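Local coordinates for protein AlkZ (Streptomyces sahachiroi, PDB 5UUJ) that belongs to the AlkZ-like family of DNA glycosylases, a family of the helix-turn-helix clan, at residues S29-V34 against N65-D70; Q43-A48 against L83-P88. All coordinates share one frame; numbering follows the deposited sequence.

Contact 1: S29-V34 against N65-D70; sequences SASDVV and NREVAD
Glu67 OE1 is gripped by two donors of one residue: the hydroxyl Ser31 OG, 2.6 Å away and nearly on the line of the C-O bond, and the backbone Ser31 N at 2.9 Å, which comes from above the carboxylate plane. The other oxygen, Glu67 OE2, takes Ala30 N at 2.8 Å on its syn side but tilted out of the carboxylate plane, in a bond bent to 141° at the hydrogen. Both oxygens are therefore engaged, and the three bonds probably limit rotation about CG-CD. The amides of Ala30 and Ser31 belong to the first turn of helix 30-36, where N-H groups lack acceptors within the helix; a glutamate from helix 62-69 thus accepts from two of them, and its negative charge would probably be stabilised by the helix dipole. The helix's own N-terminal residues add a capping box: Asp32 N donates to Ser29 OG at 3.0 Å, while the Asp32 carboxylate returns to Ser29 N, which meets OD2 from above the carboxylate plane. Glu67 spans the gap with a chain extended beyond CG (chi2 -177°), which carries the carboxylate straight to the first turn. Glu67 OE2 also lies against Ala30 CB at 3.2 Å. The methyl of Ala30 packs on Val52 of helix 45-53 as well, and Ser31 OG also makes a weak hydrogen bond to Ser72 O.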
loop_
_atom_site.group_PDB
_atom_site.type_symbol
_atom_site.label_atom_id
_atom_site.label_comp_id
_atom_site.label_asym_id
_atom_site.label_seq_id
_atom_site.Cartn_x
_atom_site.Cartn_y
_atom_site.Cartn_z
ATOM N N SER A 29 9.323 1.266 14.295
ATOM C CA SER A 29 8.310 0.272 14.619
ATOM C C SER A 29 7.536 -0.085 13.354
ATOM O O SER A 29 7.645 0.607 12.339
ATOM C CB SER A 29 7.360 0.799 15.693
ATOM O OG SER A 29 6.550 1.841 15.180
ATOM N N ALA A 30 6.761 -1.162 13.409
ATOM C CA ALA A 30 5.927 -1.540 12.275
ATOM C C ALA A 30 4.921 -0.433 11.964
ATOM O O ALA A 30 4.615 -0.173 10.801
ATOM C CB ALA A 30 5.211 -2.853 12.547
ATOM N N SER A 31 4.418 0.220 13.009
ATOM C CA SER A 31 3.482 1.331 12.843
ATOM C C SER A 31 4.154 2.519 12.164
ATOM O O SER A 31 3.538 3.189 11.337
ATOM C CB SER A 31 2.905 1.764 14.191
ATOM O OG SER A 31 2.036 0.773 14.709
ATOM N N ASP A 32 5.410 2.782 12.520
ATOM C CA ASP A 32 6.177 3.853 11.882
ATOM C C ASP A 32 6.329 3.609 10.384
ATOM O O ASP A 32 6.176 4.532 9.583
ATOM C CB ASP A 32 7.566 3.991 12.517
ATOM C CG ASP A 32 7.518 4.541 13.929
ATOM O OD1 ASP A 32 6.518 5.199 14.285
ATOM O OD2 ASP A 32 8.490 4.318 14.681
ATOM N N VAL A 33 6.629 2.369 10.011
ATOM C CA VAL A 33 6.806 2.017 8.607
ATOM C C VAL A 33 5.484 2.118 7.839
ATOM O O VAL A 33 5.414 2.762 6.791
ATOM C CB VAL A 33 7.384 0.593 8.452
ATOM C CG1 VAL A 33 7.429 0.176 6.982
ATOM C CG2 VAL A 33 8.769 0.526 9.055
ATOM N N VAL A 34 4.443 1.479 8.362
ATOM C CA VAL A 34 3.141 1.489 7.707
ATOM C C VAL A 34 2.620 2.916 7.572
ATOM O O VAL A 34 2.089 3.293 6.525
ATOM C CB VAL A 34 2.120 0.627 8.480
ATOM C CG1 VAL A 34 0.704 0.810 7.926
ATOM C CG2 VAL A 34 2.518 -0.831 8.411
ATOM N N ASN A 65 2.995 -8.686 13.380
ATOM C CA ASN A 65 2.020 -9.498 14.104
ATOM C C ASN A 65 1.746 -8.972 15.510
ATOM O O ASN A 65 0.604 -8.992 15.968
ATOM C CB ASN A 65 2.487 -10.955 14.188
ATOM C CG ASN A 65 2.327 -11.704 12.873
ATOM O OD1 ASN A 65 1.479 -11.368 12.046
ATOM N ND2 ASN A 65 3.145 -12.732 12.680
ATOM N N ARG A 66 2.784 -8.500 16.197
ATOM C CA ARG A 66 2.614 -7.992 17.561
ATOM C C ARG A 66 1.783 -6.711 17.568
ATOM O O ARG A 66 0.916 -6.524 18.423
ATOM C CB ARG A 66 3.967 -7.730 18.233
ATOM C CG ARG A 66 4.779 -8.984 18.542
ATOM C CD ARG A 66 5.922 -8.688 19.512
ATOM N NE ARG A 66 6.702 -7.513 19.121
ATOM C CZ ARG A 66 7.805 -7.545 18.376
ATOM N NH1 ARG A 66 8.284 -8.696 17.921
ATOM N NH2 ARG A 66 8.435 -6.418 18.079
ATOM N N GLU A 67 2.046 -5.834 16.608
ATOM C CA GLU A 67 1.368 -4.545 16.558
ATOM C C GLU A 67 -0.041 -4.674 15.973
ATOM O O GLU A 67 -0.898 -3.825 16.213
ATOM C CB GLU A 67 2.220 -3.541 15.773
ATOM C CG GLU A 67 3.470 -3.125 16.559
ATOM C CD GLU A 67 4.322 -2.079 15.870
ATOM O OE1 GLU A 67 3.798 -0.993 15.541
ATOM O OE2 GLU A 67 5.531 -2.340 15.674
ATOM N N VAL A 68 -0.288 -5.748 15.230
ATOM C CA VAL A 68 -1.648 -6.090 14.821
ATOM C C VAL A 68 -2.392 -6.621 16.043
ATOM O O VAL A 68 -3.569 -6.322 16.243
ATOM C CB VAL A 68 -1.663 -7.136 13.674
ATOM C CG1 VAL A 68 -3.043 -7.779 13.514
ATOM C CG2 VAL A 68 -1.234 -6.492 12.361
ATOM N N ALA A 69 -1.688 -7.391 16.868
ATOM C CA ALA A 69 -2.288 -8.000 18.049
ATOM C C ALA A 69 -2.673 -6.959 19.099
ATOM O O ALA A 69 -3.744 -7.059 19.696
ATOM C CB ALA A 69 -1.345 -9.029 18.654
ATOM N N ASP A 70 -1.810 -5.968 19.327
ATOM C CA ASP A 70 -2.109 -4.924 20.312
ATOM C C ASP A 70 -2.891 -3.773 19.671
ATOM O O ASP A 70 -3.037 -2.705 20.264
ATOM C CB ASP A 70 -0.825 -4.404 20.993
ATOM C CG ASP A 70 0.154 -3.733 20.029
ATOM O OD1 ASP A 70 -0.275 -3.110 19.035
ATOM O OD2 ASP A 70 1.376 -3.811 20.291
#

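Contact 2: Q43-A48 against L83-P88; sequences QVWSVA and LHLLRP
Leu85 projects from strand 83-86 toward helix 45-53, and its branches meet Trp45 and Ala48. The strand is the middle one of a small three-stranded antiparallel sheet, and the helix packs against it through Leu85, a helix-on-sheet packing in a protein of the HTH clan. From CB, the chain of Leu85 turns so that CG stands beside the backbone N (chi1 -80°), and CG comes to 3.9 Å from Trp45 CZ3. Beyond it the two methyls part. Leu85 CD2 sits at the rim of the indole, close to the ring plane and 3.8 Å from Trp45 CH2, so the ring is met at its edge. Leu85 CD1 also touches the six-membered ring, 3.9 Å from Trp45 CZ3, and reaches Ala48 CB at 4.2 Å. The benzo end of the indole faces Leu85, while NE1 is bonded to Asn65 OD1. Lys75 makes a cation-pi contact with the same ring, and Val64 and Val68 of helix 62-69 touch both Trp45 and Leu85. At the start of the strand the contact changes character. The bent chain of Gln43 (chi2 53°) turns the oxygen of its amide to Leu83, the two side chains crossing at about a right angle, with Gln43 OE1 3.8 Å from Leu83 CB. A water joins these two residues, donating to Gln43 OE1 at a short 2.5 Å and accepting from Leu83 N at 3.0 Å.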
loop_
_atom_site.group_PDB
_atom_site.type_symbol
_atom_site.label_atom_id
_atom_site.label_comp_id
_atom_site.label_asym_id
_atom_site.label_seq_id
_atom_site.Cartn_x
_atom_site.Cartn_y
_atom_site.Cartn_z
ATOM N N GLN A 43 -2.172 -8.411 1.080
ATOM C CA GLN A 43 -2.977 -9.522 0.590
ATOM C C GLN A 43 -2.214 -10.827 0.791
ATOM O O GLN A 43 -2.796 -11.848 1.155
ATOM C CB GLN A 43 -3.342 -9.333 -0.884
ATOM C CG GLN A 43 -4.253 -10.421 -1.434
ATOM C CD GLN A 43 -5.507 -10.615 -0.599
ATOM O OE1 GLN A 43 -6.313 -9.698 -0.445
ATOM N NE2 GLN A 43 -5.674 -11.815 -0.050
ATOM N N VAL A 44 -0.909 -10.779 0.542
ATOM C CA VAL A 44 -0.006 -11.864 0.903
ATOM C C VAL A 44 0.708 -11.450 2.188
ATOM O O VAL A 44 1.578 -10.581 2.171
ATOM C CB VAL A 44 1.014 -12.164 -0.211
ATOM C CG1 VAL A 44 1.877 -13.361 0.164
ATOM C CG2 VAL A 44 0.298 -12.416 -1.535
ATOM N N TRP A 45 0.325 -12.068 3.301
ATOM C CA TRP A 45 0.762 -11.609 4.614
ATOM C C TRP A 45 2.271 -11.710 4.795
ATOM O O TRP A 45 2.893 -10.791 5.326
ATOM C CB TRP A 45 0.060 -12.399 5.720
ATOM C CG TRP A 45 0.387 -11.877 7.076
ATOM C CD1 TRP A 45 1.067 -12.523 8.062
ATOM C CD2 TRP A 45 0.069 -10.580 7.590
ATOM N NE1 TRP A 45 1.186 -11.714 9.165
ATOM C CE2 TRP A 45 0.583 -10.513 8.901
ATOM C CE3 TRP A 45 -0.600 -9.466 7.070
ATOM C CZ2 TRP A 45 0.445 -9.381 9.700
ATOM C CZ3 TRP A 45 -0.735 -8.344 7.864
ATOM C CH2 TRP A 45 -0.216 -8.309 9.164
ATOM N N SER A 46 2.855 -12.819 4.351
ATOM C CA SER A 46 4.288 -13.042 4.508
ATOM C C SER A 46 5.089 -11.949 3.812
ATOM O O SER A 46 6.175 -11.583 4.259
ATOM C CB SER A 46 4.683 -14.417 3.963
ATOM O OG SER A 46 4.329 -14.557 2.598
ATOM N N VAL A 47 4.540 -11.423 2.723
ATOM C CA VAL A 47 5.189 -10.357 1.973
ATOM C C VAL A 47 5.114 -9.023 2.728
ATOM O O VAL A 47 6.061 -8.239 2.707
ATOM C CB VAL A 47 4.557 -10.221 0.576
ATOM C CG1 VAL A 47 5.024 -8.956 -0.121
ATOM C CG2 VAL A 47 4.900 -11.442 -0.266
ATOM N N ALA A 48 3.990 -8.773 3.395
ATOM C CA ALA A 48 3.828 -7.549 4.172
ATOM C C ALA A 48 4.792 -7.529 5.356
ATOM O O ALA A 48 5.373 -6.492 5.680
ATOM C CB ALA A 48 2.397 -7.410 4.655
ATOM N N LEU A 83 -6.257 -5.016 -0.074
ATOM C CA LEU A 83 -6.050 -5.127 1.363
ATOM C C LEU A 83 -4.750 -4.455 1.793
ATOM O O LEU A 83 -3.680 -4.780 1.279
ATOM C CB LEU A 83 -6.039 -6.599 1.772
ATOM C CG LEU A 83 -5.999 -6.893 3.271
ATOM C CD1 LEU A 83 -7.276 -6.411 3.938
ATOM C CD2 LEU A 83 -5.788 -8.381 3.508
ATOM N N HIS A 84 -4.860 -3.523 2.738
ATOM C CA HIS A 84 -3.718 -2.765 3.243
ATOM C C HIS A 84 -3.598 -2.855 4.757
ATOM O O HIS A 84 -4.604 -2.936 5.463
ATOM C CB HIS A 84 -3.839 -1.285 2.871
ATOM C CG HIS A 84 -3.320 -0.940 1.509
ATOM N ND1 HIS A 84 -4.074 -1.078 0.366
ATOM C CD2 HIS A 84 -2.132 -0.417 1.117
ATOM C CE1 HIS A 84 -3.365 -0.676 -0.678
ATOM N NE2 HIS A 84 -2.186 -0.272 -0.246
ATOM N N LEU A 85 -2.363 -2.827 5.247
ATOM C CA LEU A 85 -2.103 -2.461 6.633
ATOM C C LEU A 85 -2.174 -0.943 6.734
ATOM O O LEU A 85 -1.663 -0.241 5.861
ATOM C CB LEU A 85 -0.732 -2.960 7.100
ATOM C CG LEU A 85 -0.601 -4.431 7.502
ATOM C CD1 LEU A 85 0.861 -4.826 7.574
ATOM C CD2 LEU A 85 -1.278 -4.691 8.839
ATOM N N LEU A 86 -2.823 -0.441 7.781
ATOM C CA LEU A 86 -2.877 0.994 8.052
ATOM C C LEU A 86 -2.835 1.256 9.551
ATOM O O LEU A 86 -3.225 0.401 10.348
ATOM C CB LEU A 86 -4.149 1.614 7.464
ATOM C CG LEU A 86 -4.315 1.587 5.942
ATOM C CD1 LEU A 86 -5.744 1.940 5.569
ATOM C CD2 LEU A 86 -3.347 2.543 5.277
ATOM N N ARG A 87 -2.359 2.436 9.932
ATOM C CA ARG A 87 -2.505 2.896 11.306
ATOM C C ARG A 87 -3.954 3.327 11.491
ATOM O O ARG A 87 -4.443 4.151 10.718
ATOM C CB ARG A 87 -1.562 4.059 11.619
ATOM C CG ARG A 87 -0.089 3.690 11.654
ATOM C CD ARG A 87 0.736 4.799 12.289
ATOM N NE ARG A 87 0.450 4.940 13.717
ATOM C CZ ARG A 87 0.427 6.095 14.379
ATOM N NH1 ARG A 87 0.669 7.243 13.755
ATOM N NH2 ARG A 87 0.155 6.106 15.677
ATOM N N PRO A 88 -4.654 2.768 12.498
ATOM C CA PRO A 88 -6.076 3.092 12.661
ATOM C C PRO A 88 -6.348 4.592 12.768
ATOM O O PRO A 88 -7.344 5.062 12.220
ATOM C CB PRO A 88 -6.455 2.377 13.965
ATOM C CG PRO A 88 -5.469 1.286 14.105
ATOM C CD PRO A 88 -4.195 1.798 13.509
HETATM O O HOH W 1 -6.481 -7.506 -1.705
#

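After strand 6-7 and helix 9-19 the chain runs through helix 30-36, strand 40-41, helix 45-53 and helix 62-69 before strands 74-77 and 83-86. Contact 1 closes the first loop when 65-70 returns to 29-34; contact 2 closes a second when 83-88 returns to 43-48. Because 43-48 lies within the first loop and 83-88 beyond it, the two closures cross. Their centres are about 10 Å apart, and they meet directly: Ser31 O lies 3.4 Å from Arg87 CD, while Val34 CG1 packs 3.3 Å from Leu85 O. Together they tie three successive helices to the small antiparallel sheet.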